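Local structure of starch synthase I (4HLN) at residues A[166-171]-A[175-180]; A[200-203]-A[208-211]; A[190-195]-A[234-239]; A[147-152]-A[609-614]. The protein is a barley starch synthase of the glycosyltransferase class, with two Rossmann-like domains in a GT-B type fold. All coordinates share one frame; numbering follows the deposited sequence.

Contact 1: A[166-171]-A[175-180]; sequences PRYLNG and KNYAKA
Leu-169 and Tyr-177 come closest in the backbone of two irregular segments of one loop, with their CA atoms 7.5 Å apart. The loop joins strand 160-166 to strand 181-190 in the Rossmann-like N-terminal domain. Tyr-168 is the centre of an inverse gamma turn, and Tyr-177 starts a type I beta turn that ends at Ala-180. The side chain of Tyr-177 carries the contact. Its CG lies beside its own backbone N (chi1 -67°), and the ring extends to 166-171. Arg-167 CG sits over one ring face, 4.1 Å from the centroid, as a CH-pi contact. The arginine chain then runs on, extended, in the opposite direction to the tyrosine. The Arg-167 guanidinium plane is turned 68° from the Tyr-177 ring, and NH1 forms a salt bridge with Asp-214. Leu-169 CD1 comes in obliquely, 3.6 Å from Tyr-177 CD2. At the end of the ring, Tyr-177 OH takes a weak hydrogen bond of 3.1 Å from Tyr-168 N. A water in the ring plane links that hydroxyl to Pro-166 O. A second water accepts from Arg-167 NE at 2.7 Å and donates to both Tyr-177 O and Ala-180 O.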
loop_
_atom_site.group_PDB
_atom_site.type_symbol
_atom_site.label_atom_id
_atom_site.label_comp_id
_atom_site.label_asym_id
_atom_site.label_seq_id
_atom_site.Cartn_x
_atom_site.Cartn_y
_atom_site.Cartn_z
ATOM N N PRO A 166 -2.146 -9.890 16.441
ATOM C CA PRO A 166 -1.641 -10.178 17.780
ATOM C C PRO A 166 -2.172 -9.154 18.759
ATOM O O PRO A 166 -2.419 -8.005 18.405
ATOM C CB PRO A 166 -0.128 -10.027 17.621
ATOM C CG PRO A 166 0.114 -10.190 16.120
ATOM C CD PRO A 166 -1.068 -9.543 15.498
ATOM N N ARG A 167 -2.367 -9.581 19.993
ATOM C CA ARG A 167 -2.674 -8.653 21.066
ATOM C C ARG A 167 -1.328 -8.207 21.657
ATOM O O ARG A 167 -0.756 -8.866 22.525
ATOM C CB ARG A 167 -3.555 -9.348 22.100
ATOM C CG ARG A 167 -4.089 -8.483 23.211
ATOM C CD ARG A 167 -5.276 -9.195 23.830
ATOM N NE ARG A 167 -5.722 -8.626 25.094
ATOM C CZ ARG A 167 -5.323 -9.057 26.289
ATOM N NH1 ARG A 167 -4.459 -10.063 26.390
ATOM N NH2 ARG A 167 -5.791 -8.481 27.388
ATOM N N TYR A 168 -0.801 -7.108 21.132
ATOM C CA TYR A 168 0.467 -6.569 21.611
ATOM C C TYR A 168 0.285 -5.826 22.937
ATOM O O TYR A 168 0.382 -4.612 22.979
ATOM C CB TYR A 168 1.021 -5.601 20.581
ATOM C CG TYR A 168 1.402 -6.241 19.268
ATOM C CD1 TYR A 168 2.527 -7.054 19.176
ATOM C CD2 TYR A 168 0.664 -6.007 18.112
ATOM C CE1 TYR A 168 2.900 -7.627 17.975
ATOM C CE2 TYR A 168 1.030 -6.588 16.897
ATOM C CZ TYR A 168 2.155 -7.391 16.838
ATOM O OH TYR A 168 2.552 -7.971 15.652
ATOM N N LEU A 169 0.023 -6.553 24.017
ATOM C CA LEU A 169 -0.446 -5.918 25.247
ATOM C C LEU A 169 0.646 -5.222 26.038
ATOM O O LEU A 169 1.779 -5.700 26.163
ATOM C CB LEU A 169 -1.154 -6.932 26.143
ATOM C CG LEU A 169 -2.013 -6.390 27.284
ATOM C CD1 LEU A 169 -3.192 -5.598 26.751
ATOM C CD2 LEU A 169 -2.504 -7.529 28.153
ATOM N N ASN A 170 0.276 -4.075 26.578
ATOM C CA ASN A 170 1.131 -3.340 27.481
ATOM C C ASN A 170 0.494 -3.344 28.870
ATOM O O ASN A 170 -0.046 -2.335 29.308
ATOM C CB ASN A 170 1.284 -1.915 26.965
ATOM C CG ASN A 170 2.206 -1.089 27.817
ATOM O OD1 ASN A 170 3.137 -1.615 28.441
ATOM N ND2 ASN A 170 1.950 0.218 27.863
ATOM N N GLY A 171 0.526 -4.496 29.539
ATOM C CA GLY A 171 -0.099 -4.648 30.841
ATOM C C GLY A 171 -1.602 -4.898 30.817
ATOM O O GLY A 171 -2.300 -4.441 29.907
ATOM N N LYS A 175 -5.109 0.462 27.939
ATOM C CA LYS A 175 -6.296 1.162 27.450
ATOM C C LYS A 175 -6.594 0.816 25.995
ATOM O O LYS A 175 -7.742 0.879 25.560
ATOM C CB LYS A 175 -6.087 2.673 27.574
ATOM C CG LYS A 175 -4.848 3.164 26.813
ATOM C CD LYS A 175 -4.634 4.670 26.902
ATOM C CE LYS A 175 -3.473 5.088 26.004
ATOM N NZ LYS A 175 -3.202 6.552 26.049
ATOM N N ASN A 176 -5.553 0.452 25.252
ATOM C CA ASN A 176 -5.661 0.111 23.839
ATOM C C ASN A 176 -6.443 -1.179 23.536
ATOM O O ASN A 176 -6.799 -1.460 22.392
ATOM C CB ASN A 176 -4.261 0.010 23.241
ATOM C CG ASN A 176 -3.811 1.308 22.613
ATOM O OD1 ASN A 176 -4.406 2.359 22.851
ATOM N ND2 ASN A 176 -2.766 1.243 21.793
ATOM N N TYR A 177 -6.709 -1.968 24.562
ATOM C CA TYR A 177 -7.367 -3.237 24.357
ATOM C C TYR A 177 -8.463 -3.384 25.390
ATOM O O TYR A 177 -8.990 -4.476 25.603
ATOM C CB TYR A 177 -6.353 -4.363 24.507
ATOM C CG TYR A 177 -5.300 -4.397 23.417
ATOM C CD1 TYR A 177 -5.591 -4.925 22.167
ATOM C CD2 TYR A 177 -4.011 -3.919 23.640
ATOM C CE1 TYR A 177 -4.640 -4.971 21.165
ATOM C CE2 TYR A 177 -3.047 -3.964 22.639
ATOM C CZ TYR A 177 -3.373 -4.492 21.399
ATOM O OH TYR A 177 -2.444 -4.551 20.384
ATOM N N ALA A 178 -8.792 -2.274 26.043
ATOM C CA ALA A 178 -9.776 -2.292 27.111
ATOM C C ALA A 178 -11.067 -2.937 26.626
ATOM O O ALA A 178 -11.657 -3.765 27.327
ATOM C CB ALA A 178 -10.033 -0.881 27.628
ATOM N N LYS A 179 -11.494 -2.579 25.419
ATOM C CA LYS A 179 -12.766 -3.082 24.906
ATOM C C LYS A 179 -12.674 -4.396 24.113
ATOM O O LYS A 179 -13.660 -4.864 23.564
ATOM C CB LYS A 179 -13.495 -2.005 24.100
ATOM C CG LYS A 179 -13.834 -0.764 24.902
ATOM C CD LYS A 179 -15.238 -0.271 24.577
ATOM C CE LYS A 179 -15.684 0.816 25.549
ATOM N NZ LYS A 179 -17.139 1.123 25.438
ATOM N N ALA A 180 -11.493 -4.993 24.061
ATOM C CA ALA A 180 -11.339 -6.289 23.425
ATOM C C ALA A 180 -11.453 -7.367 24.489
ATOM O O ALA A 180 -10.472 -7.669 25.170
ATOM C CB ALA A 180 -9.995 -6.381 22.750
HETATM O O HOH W 1 -2.901 -5.518 17.695
HETATM O O HOH W 2 -7.685 -6.985 25.867
#

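Contact 2: A[200-203]-A[208-211]; sequences FFHE and VDWV
His-202 and Glu-203 pair with Val-211 and Trp-210 in the beta hairpin of strands 195-205 and 208-214. The hairpin belongs to the large mixed sheet of the N-terminal domain. The two short strand segments run antiparallel, with axes 4.7 Å apart at closest approach and 152° between their directions. Glu-203 and Trp-210 form the hydrogen-bonded pair. Glu-203 N donates to Trp-210 O at 2.8 Å, and Trp-210 N donates to Glu-203 O, also at 2.8 Å. His-202 and Val-211 form the adjoining non-hydrogen-bonded pair. There His-202 CA makes a CA-H...O contact with Trp-210 O.

On the face of His-202 and Val-211, the imidazole reaches diagonally across to the neighbouring strand. With CG anti to the backbone N (chi1 164°), the ring extends to Asp-209. NE2 donates to Asp-209 OD1 at 2.7 Å. The bond is bent. NE2 meets the oxygen on its anti side, somewhat out of the carboxylate plane, and OD1 is tilted from the imidazole plane. The ring and carboxylate planes are 45° apart. Val-211 CG1 meets the edge of the Phe-200 ring, 3.8 Å from CD1. Trp-210 lies on the other face with Glu-203. The edge of its indole faces Glu-203 O, with CD1 at 3.2 Å, and its NE1 donates to Arg-205 O.

Asp-209 is buried, and both of its carboxylate oxygens have partners: OD1 has His-202 and OD2 has Tyr-260 OH. The carboxylate would be expected to favour a protonated imidazole, so the His-202 bond may have some ionic character.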
loop_
_atom_site.group_PDB
_atom_site.type_symbol
_atom_site.label_atom_id
_atom_site.label_comp_id
_atom_site.label_asym_id
_atom_site.label_seq_id
_atom_site.Cartn_x
_atom_site.Cartn_y
_atom_site.Cartn_z
ATOM N N PHE A 200 -8.105 -16.050 22.523
ATOM C CA PHE A 200 -8.680 -15.083 21.610
ATOM C C PHE A 200 -9.466 -14.035 22.359
ATOM O O PHE A 200 -10.312 -14.358 23.202
ATOM C CB PHE A 200 -9.605 -15.770 20.604
ATOM C CG PHE A 200 -8.916 -16.759 19.717
ATOM C CD1 PHE A 200 -8.532 -16.405 18.428
ATOM C CD2 PHE A 200 -8.666 -18.049 20.156
ATOM C CE1 PHE A 200 -7.907 -17.316 17.595
ATOM C CE2 PHE A 200 -8.034 -18.973 19.327
ATOM C CZ PHE A 200 -7.655 -18.604 18.046
ATOM N N PHE A 201 -9.181 -12.779 22.032
ATOM C CA PHE A 201 -9.937 -11.646 22.531
ATOM C C PHE A 201 -10.651 -11.045 21.344
ATOM O O PHE A 201 -10.225 -11.241 20.211
ATOM C CB PHE A 201 -9.010 -10.642 23.217
ATOM C CG PHE A 201 -8.462 -11.146 24.516
ATOM C CD1 PHE A 201 -7.571 -12.212 24.538
ATOM C CD2 PHE A 201 -8.863 -10.585 25.720
ATOM C CE1 PHE A 201 -7.072 -12.707 25.743
ATOM C CE2 PHE A 201 -8.378 -11.071 26.934
ATOM C CZ PHE A 201 -7.480 -12.141 26.945
ATOM N N HIS A 202 -11.751 -10.348 21.581
ATOM C CA HIS A 202 -12.555 -9.896 20.456
ATOM C C HIS A 202 -13.264 -8.586 20.691
ATOM O O HIS A 202 -13.740 -8.313 21.776
ATOM C CB HIS A 202 -13.590 -10.959 20.049
ATOM C CG HIS A 202 -14.673 -10.425 19.165
ATOM N ND1 HIS A 202 -15.963 -10.224 19.604
ATOM C CD2 HIS A 202 -14.646 -10.005 17.876
ATOM C CE1 HIS A 202 -16.689 -9.718 18.620
ATOM N NE2 HIS A 202 -15.915 -9.577 17.561
ATOM N N GLU A 203 -13.337 -7.774 19.649
ATOM C CA GLU A 203 -14.183 -6.608 19.699
ATOM C C GLU A 203 -14.902 -6.365 18.373
ATOM O O GLU A 203 -14.326 -6.489 17.279
ATOM C CB GLU A 203 -13.399 -5.370 20.134
ATOM C CG GLU A 203 -14.291 -4.137 20.266
ATOM C CD GLU A 203 -13.531 -2.822 20.412
ATOM O OE1 GLU A 203 -12.279 -2.847 20.519
ATOM O OE2 GLU A 203 -14.198 -1.761 20.416
ATOM N N VAL A 208 -16.845 -4.611 12.066
ATOM C CA VAL A 208 -15.722 -5.489 11.878
ATOM C C VAL A 208 -15.441 -6.236 13.160
ATOM O O VAL A 208 -15.449 -5.666 14.253
ATOM C CB VAL A 208 -14.471 -4.728 11.396
ATOM C CG1 VAL A 208 -13.197 -5.571 11.619
ATOM C CG2 VAL A 208 -14.639 -4.343 9.934
ATOM N N ASP A 209 -15.237 -7.533 12.998
ATOM C CA ASP A 209 -14.800 -8.414 14.053
ATOM C C ASP A 209 -13.297 -8.351 14.207
ATOM O O ASP A 209 -12.547 -8.943 13.420
ATOM C CB ASP A 209 -15.226 -9.833 13.718
ATOM C CG ASP A 209 -16.675 -10.060 14.001
ATOM O OD1 ASP A 209 -17.065 -9.723 15.137
ATOM O OD2 ASP A 209 -17.416 -10.523 13.098
ATOM N N TRP A 210 -12.866 -7.612 15.218
ATOM C CA TRP A 210 -11.460 -7.482 15.539
ATOM C C TRP A 210 -11.123 -8.578 16.501
ATOM O O TRP A 210 -11.580 -8.567 17.648
ATOM C CB TRP A 210 -11.223 -6.138 16.208
ATOM C CG TRP A 210 -11.669 -5.041 15.343
ATOM C CD1 TRP A 210 -12.864 -4.388 15.391
ATOM C CD2 TRP A 210 -10.942 -4.482 14.252
ATOM N NE1 TRP A 210 -12.922 -3.441 14.398
ATOM C CE2 TRP A 210 -11.755 -3.483 13.679
ATOM C CE3 TRP A 210 -9.677 -4.734 13.700
ATOM C CZ2 TRP A 210 -11.343 -2.720 12.584
ATOM C CZ3 TRP A 210 -9.268 -3.984 12.609
ATOM C CH2 TRP A 210 -10.097 -2.982 12.064
ATOM N N VAL A 211 -10.339 -9.534 16.024
ATOM C CA VAL A 211 -9.958 -10.689 16.819
ATOM C C VAL A 211 -8.476 -10.627 17.159
ATOM O O VAL A 211 -7.629 -10.474 16.280
ATOM C CB VAL A 211 -10.220 -11.991 16.059
ATOM C CG1 VAL A 211 -9.650 -13.187 16.827
ATOM C CG2 VAL A 211 -11.700 -12.148 15.798
#

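Contact 3: A[190-195]-A[234-239]; sequences PCFGGS and DNQFRY
Phe-192 and Phe-237 form an edge-to-face aromatic pair between a hairpin loop and the first turn of a helix. The edge of Phe-237 points at the face of Phe-192. The centroids are 4.9 Å apart and the planes meet at 69°. The atom that leads is Phe-237 CD1, which is 3.4 Å from Phe-192 CD2 and lies over the rim of that ring.

A CH-pi contact accompanies the pair. Phe-237 CB sits over the same ring, 3.7 Å from the Phe-192 centroid and 17° off the ring normal. The Phe-192 ring therefore rests on Phe-237 CB as well as on the edge of its ring. The first torsion of Phe-237 (chi1 165°) puts CG beside the carbonyl carbon and brings CD1 over the Phe-192 face.

Polar atoms play a smaller part. Gln-236 OE1 lies near the plane of the Phe-192 ring at its edge, 3.7 Å from CZ. The amide NE2 of Gln-236 is hydrogen-bonded to Thr-312 OG1. Within the loop, Cys-191 N donates to Gly-194 O at 3.0 Å and closes the turn that carries Phe-192. Cys-191 SG lies at the edge of the phenyl ring, in its plane.

The loop connects strand 181-190, an edge strand of the large sheet, to strand 195-205. Phe-192 projects from it onto helix 235-252, where it also touches Thr-240. Its backbone is hydrogen-bonded to that of Asp-315, and Phe-237 packs edge-to-face with His-196 at the start of strand 195-205.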
loop_
_atom_site.group_PDB
_atom_site.type_symbol
_atom_site.label_atom_id
_atom_site.label_comp_id
_atom_site.label_asym_id
_atom_site.label_seq_id
_atom_site.Cartn_x
_atom_site.Cartn_y
_atom_site.Cartn_z
ATOM N N PRO A 190 0.702 -27.259 18.215
ATOM C CA PRO A 190 1.916 -28.080 18.270
ATOM C C PRO A 190 2.964 -27.531 17.291
ATOM O O PRO A 190 2.772 -27.544 16.068
ATOM C CB PRO A 190 1.416 -29.460 17.836
ATOM C CG PRO A 190 0.338 -29.117 16.833
ATOM C CD PRO A 190 -0.321 -27.841 17.331
ATOM N N CYS A 191 4.056 -27.022 17.848
ATOM C CA CYS A 191 5.156 -26.491 17.054
ATOM C C CYS A 191 6.281 -26.079 17.981
ATOM O O CYS A 191 6.119 -26.063 19.198
ATOM C CB CYS A 191 4.706 -25.292 16.210
ATOM S SG CYS A 191 4.236 -23.812 17.166
ATOM N N PHE A 192 7.425 -25.747 17.399
ATOM C CA PHE A 192 8.591 -25.322 18.164
ATOM C C PHE A 192 8.904 -26.182 19.375
ATOM O O PHE A 192 9.035 -25.678 20.502
ATOM C CB PHE A 192 8.475 -23.854 18.530
ATOM C CG PHE A 192 8.684 -22.961 17.362
ATOM C CD1 PHE A 192 9.944 -22.402 17.117
ATOM C CD2 PHE A 192 7.644 -22.727 16.462
ATOM C CE1 PHE A 192 10.159 -21.597 16.013
ATOM C CE2 PHE A 192 7.843 -21.919 15.361
ATOM C CZ PHE A 192 9.112 -21.348 15.131
ATOM N N GLY A 193 9.038 -27.484 19.113
ATOM C CA GLY A 193 9.427 -28.455 20.118
ATOM C C GLY A 193 8.499 -28.428 21.314
ATOM O O GLY A 193 8.931 -28.252 22.456
ATOM N N GLY A 194 7.213 -28.590 21.049
ATOM C CA GLY A 194 6.242 -28.576 22.113
ATOM C C GLY A 194 4.857 -28.185 21.662
ATOM O O GLY A 194 4.445 -28.424 20.514
ATOM N N SER A 195 4.130 -27.577 22.586
ATOM C CA SER A 195 2.743 -27.250 22.351
ATOM C C SER A 195 2.487 -25.925 23.022
ATOM O O SER A 195 2.696 -25.781 24.221
ATOM C CB SER A 195 1.858 -28.326 22.956
ATOM O OG SER A 195 0.547 -28.236 22.441
ATOM N N ASP A 234 12.844 -14.441 18.127
ATOM C CA ASP A 234 11.732 -15.379 18.142
ATOM C C ASP A 234 10.573 -15.006 17.211
ATOM O O ASP A 234 9.553 -15.680 17.195
ATOM C CB ASP A 234 11.237 -15.609 19.570
ATOM C CG ASP A 234 10.621 -14.378 20.171
ATOM O OD1 ASP A 234 10.856 -13.278 19.618
ATOM O OD2 ASP A 234 9.911 -14.510 21.197
ATOM N N ASN A 235 10.739 -13.949 16.427
ATOM C CA ASN A 235 9.737 -13.578 15.441
ATOM C C ASN A 235 9.118 -14.760 14.703
ATOM O O ASN A 235 7.893 -14.945 14.707
ATOM C CB ASN A 235 10.324 -12.604 14.421
ATOM C CG ASN A 235 10.200 -11.171 14.865
ATOM O OD1 ASN A 235 9.506 -10.882 15.831
ATOM N ND2 ASN A 235 10.870 -10.265 14.165
ATOM N N GLN A 236 9.961 -15.557 14.057
ATOM C CA GLN A 236 9.452 -16.673 13.284
ATOM C C GLN A 236 8.453 -17.471 14.116
ATOM O O GLN A 236 7.398 -17.842 13.638
ATOM C CB GLN A 236 10.585 -17.564 12.808
ATOM C CG GLN A 236 10.113 -18.742 11.970
ATOM C CD GLN A 236 11.195 -19.785 11.771
ATOM O OE1 GLN A 236 11.751 -20.312 12.742
ATOM N NE2 GLN A 236 11.509 -20.088 10.504
ATOM N N PHE A 237 8.786 -17.699 15.375
ATOM C CA PHE A 237 7.900 -18.390 16.289
ATOM C C PHE A 237 6.602 -17.611 16.565
ATOM O O PHE A 237 5.495 -18.185 16.543
ATOM C CB PHE A 237 8.652 -18.691 17.591
ATOM C CG PHE A 237 7.767 -19.071 18.738
ATOM C CD1 PHE A 237 7.045 -20.259 18.716
ATOM C CD2 PHE A 237 7.652 -18.240 19.844
ATOM C CE1 PHE A 237 6.218 -20.610 19.785
ATOM C CE2 PHE A 237 6.826 -18.587 20.920
ATOM C CZ PHE A 237 6.110 -19.769 20.896
ATOM N N ARG A 238 6.737 -16.314 16.832
ATOM C CA ARG A 238 5.585 -15.482 17.180
ATOM C C ARG A 238 4.566 -15.508 16.053
ATOM O O ARG A 238 3.371 -15.680 16.283
ATOM C CB ARG A 238 5.987 -14.021 17.433
ATOM C CG ARG A 238 6.843 -13.766 18.661
ATOM C CD ARG A 238 7.650 -12.493 18.474
ATOM N NE ARG A 238 7.063 -11.333 19.129
ATOM C CZ ARG A 238 7.034 -10.113 18.602
ATOM N NH1 ARG A 238 7.544 -9.909 17.403
ATOM N NH2 ARG A 238 6.486 -9.098 19.268
ATOM N N TYR A 239 5.044 -15.341 14.828
ATOM C CA TYR A 239 4.144 -15.189 13.701
ATOM C C TYR A 239 3.637 -16.518 13.145
ATOM O O TYR A 239 2.600 -16.579 12.494
ATOM C CB TYR A 239 4.752 -14.247 12.667
ATOM C CG TYR A 239 4.828 -12.876 13.265
ATOM C CD1 TYR A 239 6.037 -12.322 13.654
ATOM C CD2 TYR A 239 3.659 -12.161 13.527
ATOM C CE1 TYR A 239 6.084 -11.056 14.253
ATOM C CE2 TYR A 239 3.689 -10.912 14.105
ATOM C CZ TYR A 239 4.904 -10.355 14.466
ATOM O OH TYR A 239 4.909 -9.103 15.049
#

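Contact 4: A[147-152]-A[609-614]; sequences CGSLPI and HTWDHA
Trp-611 meets Ser-149 and Leu-150 because its CG points opposite to its own carbonyl carbon (chi1 -78°) and its indole stands across the plane of CA, CB and CG (chi2 103°), with one face to 147-152. Ser-149 CB sits over this face, 4.2 Å from the centroid of the five-membered ring, as a CH-pi contact. Ser-149 OG is above the rim, 3.5 Å from Trp-611 CZ2. Farther along the indole, Leu-150 N lies over the face, 4.0 Å from Trp-611 CZ3. Leu-150 CB meets the rim at the same atom, 4.2 Å away. Cys-147 O approaches Trp-611 CH2 obliquely at 3.8 Å. Here the last helix of the chain, 611-627, returns to the N-terminal domain and lies by the start of helix 150-156. A C-terminal helix that crosses back in this way is a feature of GT-B enzymes. The return has a polar link too, since Asp-612 OD1 forms a salt bridge with Arg-157. Cys-147, although poorly ordered, makes a disulfide with Cys-527 of the C-terminal domain. Thr-610 is the N-cap of helix 611-627, and its OG1 accepts from His-613 N at 3.2 Å.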
loop_
_atom_site.group_PDB
_atom_site.type_symbol
_atom_site.label_atom_id
_atom_site.label_comp_id
_atom_site.label_asym_id
_atom_site.label_seq_id
_atom_site.Cartn_x
_atom_site.Cartn_y
_atom_site.Cartn_z
ATOM N N CYS A 147 -3.853 3.912 5.457
ATOM C CA CYS A 147 -4.200 3.022 4.356
ATOM C C CYS A 147 -4.852 1.710 4.811
ATOM O O CYS A 147 -4.929 0.755 4.034
ATOM C CB CYS A 147 -2.957 2.709 3.523
ATOM S SG CYS A 147 -2.612 3.868 2.174
ATOM N N GLY A 148 -5.322 1.666 6.056
ATOM C CA GLY A 148 -5.826 0.433 6.639
ATOM C C GLY A 148 -7.329 0.428 6.834
ATOM O O GLY A 148 -7.845 -0.128 7.806
ATOM N N SER A 149 -8.044 1.047 5.906
ATOM C CA SER A 149 -9.480 1.147 6.029
ATOM C C SER A 149 -10.199 0.085 5.179
ATOM O O SER A 149 -11.434 -0.003 5.195
ATOM C CB SER A 149 -9.949 2.564 5.660
ATOM O OG SER A 149 -8.849 3.417 5.392
ATOM N N LEU A 150 -9.434 -0.733 4.455
ATOM C CA LEU A 150 -10.056 -1.706 3.552
ATOM C C LEU A 150 -11.091 -2.583 4.254
ATOM O O LEU A 150 -12.221 -2.690 3.792
ATOM C CB LEU A 150 -9.030 -2.563 2.801
ATOM C CG LEU A 150 -9.708 -3.521 1.820
ATOM C CD1 LEU A 150 -10.529 -2.749 0.803
ATOM C CD2 LEU A 150 -8.717 -4.454 1.116
ATOM N N PRO A 151 -10.711 -3.204 5.378
ATOM C CA PRO A 151 -11.672 -3.990 6.164
ATOM C C PRO A 151 -12.958 -3.221 6.493
ATOM O O PRO A 151 -14.061 -3.726 6.249
ATOM C CB PRO A 151 -10.895 -4.306 7.442
ATOM C CG PRO A 151 -9.458 -4.380 6.977
ATOM C CD PRO A 151 -9.331 -3.339 5.885
ATOM N N ILE A 152 -12.821 -2.016 7.033
ATOM C CA ILE A 152 -13.989 -1.212 7.403
ATOM C C ILE A 152 -14.888 -0.917 6.184
ATOM O O ILE A 152 -16.117 -0.832 6.309
ATOM C CB ILE A 152 -13.584 0.094 8.151
ATOM C CG1 ILE A 152 -12.817 -0.227 9.432
ATOM C CG2 ILE A 152 -14.769 0.881 8.531
ATOM C CD1 ILE A 152 -11.321 -0.541 9.178
ATOM N N HIS A 609 -12.006 7.778 -6.492
ATOM C CA HIS A 609 -10.849 7.477 -5.664
ATOM C C HIS A 609 -11.285 7.084 -4.262
ATOM O O HIS A 609 -10.503 7.162 -3.310
ATOM C CB HIS A 609 -9.925 8.695 -5.559
ATOM C CG HIS A 609 -9.516 9.271 -6.878
ATOM N ND1 HIS A 609 -8.691 8.603 -7.760
ATOM C CD2 HIS A 609 -9.802 10.466 -7.453
ATOM C CE1 HIS A 609 -8.501 9.358 -8.829
ATOM N NE2 HIS A 609 -9.165 10.492 -8.668
ATOM N N THR A 610 -12.538 6.682 -4.127
ATOM C CA THR A 610 -13.052 6.300 -2.821
ATOM C C THR A 610 -12.648 4.888 -2.477
ATOM O O THR A 610 -12.138 4.139 -3.307
ATOM C CB THR A 610 -14.591 6.385 -2.745
ATOM O OG1 THR A 610 -15.179 5.307 -3.491
ATOM C CG2 THR A 610 -15.065 7.714 -3.301
ATOM N N TRP A 611 -12.891 4.534 -1.230
ATOM C CA TRP A 611 -12.704 3.176 -0.779
ATOM C C TRP A 611 -13.742 2.218 -1.351
ATOM O O TRP A 611 -13.461 1.039 -1.536
ATOM C CB TRP A 611 -12.698 3.142 0.743
ATOM C CG TRP A 611 -11.391 3.604 1.279
ATOM C CD1 TRP A 611 -11.111 4.819 1.823
ATOM C CD2 TRP A 611 -10.161 2.865 1.288
ATOM N NE1 TRP A 611 -9.792 4.874 2.197
ATOM C CE2 TRP A 611 -9.182 3.694 1.869
ATOM C CE3 TRP A 611 -9.798 1.575 0.873
ATOM C CZ2 TRP A 611 -7.861 3.286 2.044
ATOM C CZ3 TRP A 611 -8.489 1.171 1.042
ATOM C CH2 TRP A 611 -7.533 2.025 1.626
ATOM N N ASP A 612 -14.940 2.713 -1.634
ATOM C CA ASP A 612 -15.943 1.867 -2.269
ATOM C C ASP A 612 -15.412 1.363 -3.590
ATOM O O ASP A 612 -15.539 0.180 -3.917
ATOM C CB ASP A 612 -17.257 2.615 -2.495
ATOM C CG ASP A 612 -18.263 2.353 -1.398
ATOM O OD1 ASP A 612 -18.265 1.228 -0.841
ATOM O OD2 ASP A 612 -19.047 3.280 -1.087
ATOM N N HIS A 613 -14.820 2.270 -4.352
ATOM C CA HIS A 613 -14.312 1.899 -5.648
ATOM C C HIS A 613 -13.193 0.890 -5.434
ATOM O O HIS A 613 -13.088 -0.106 -6.150
ATOM C CB HIS A 613 -13.806 3.125 -6.388
ATOM C CG HIS A 613 -13.332 2.830 -7.774
ATOM N ND1 HIS A 613 -12.026 2.490 -8.053
ATOM C CD2 HIS A 613 -13.992 2.813 -8.957
ATOM C CE1 HIS A 613 -11.898 2.285 -9.353
ATOM N NE2 HIS A 613 -13.074 2.476 -9.923
ATOM N N ALA A 614 -12.369 1.147 -4.426
ATOM C CA ALA A 614 -11.267 0.260 -4.118
ATOM C C ALA A 614 -11.767 -1.128 -3.717
ATOM O O ALA A 614 -11.267 -2.141 -4.210
ATOM C CB ALA A 614 -10.408 0.862 -3.020
#

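Overall arrangement
Contacts 1, 2 and 3 all belong to the N-terminal domain, while contact 4 ties that domain to the last helix. Contacts 1 and 2 are neighbours, with centres 11 Å apart. Arg-167 and Phe-201 join them by a cation-pi interaction. Contact 1 also reaches contact 3, through a probable hydrogen bond of 2.7 Å between Tyr-168 OH and Tyr-239 OH. Contact 2 touches contact 4, with Val-208 CG2 3.8 Å from Pro-151 O. Contacts 3 and 4 are farthest apart, about 34 Å between centres. The glycan pocket, which includes Phe-556, Trp-569 and His-593, lies in the C-terminal domain and uses no residue of these contacts.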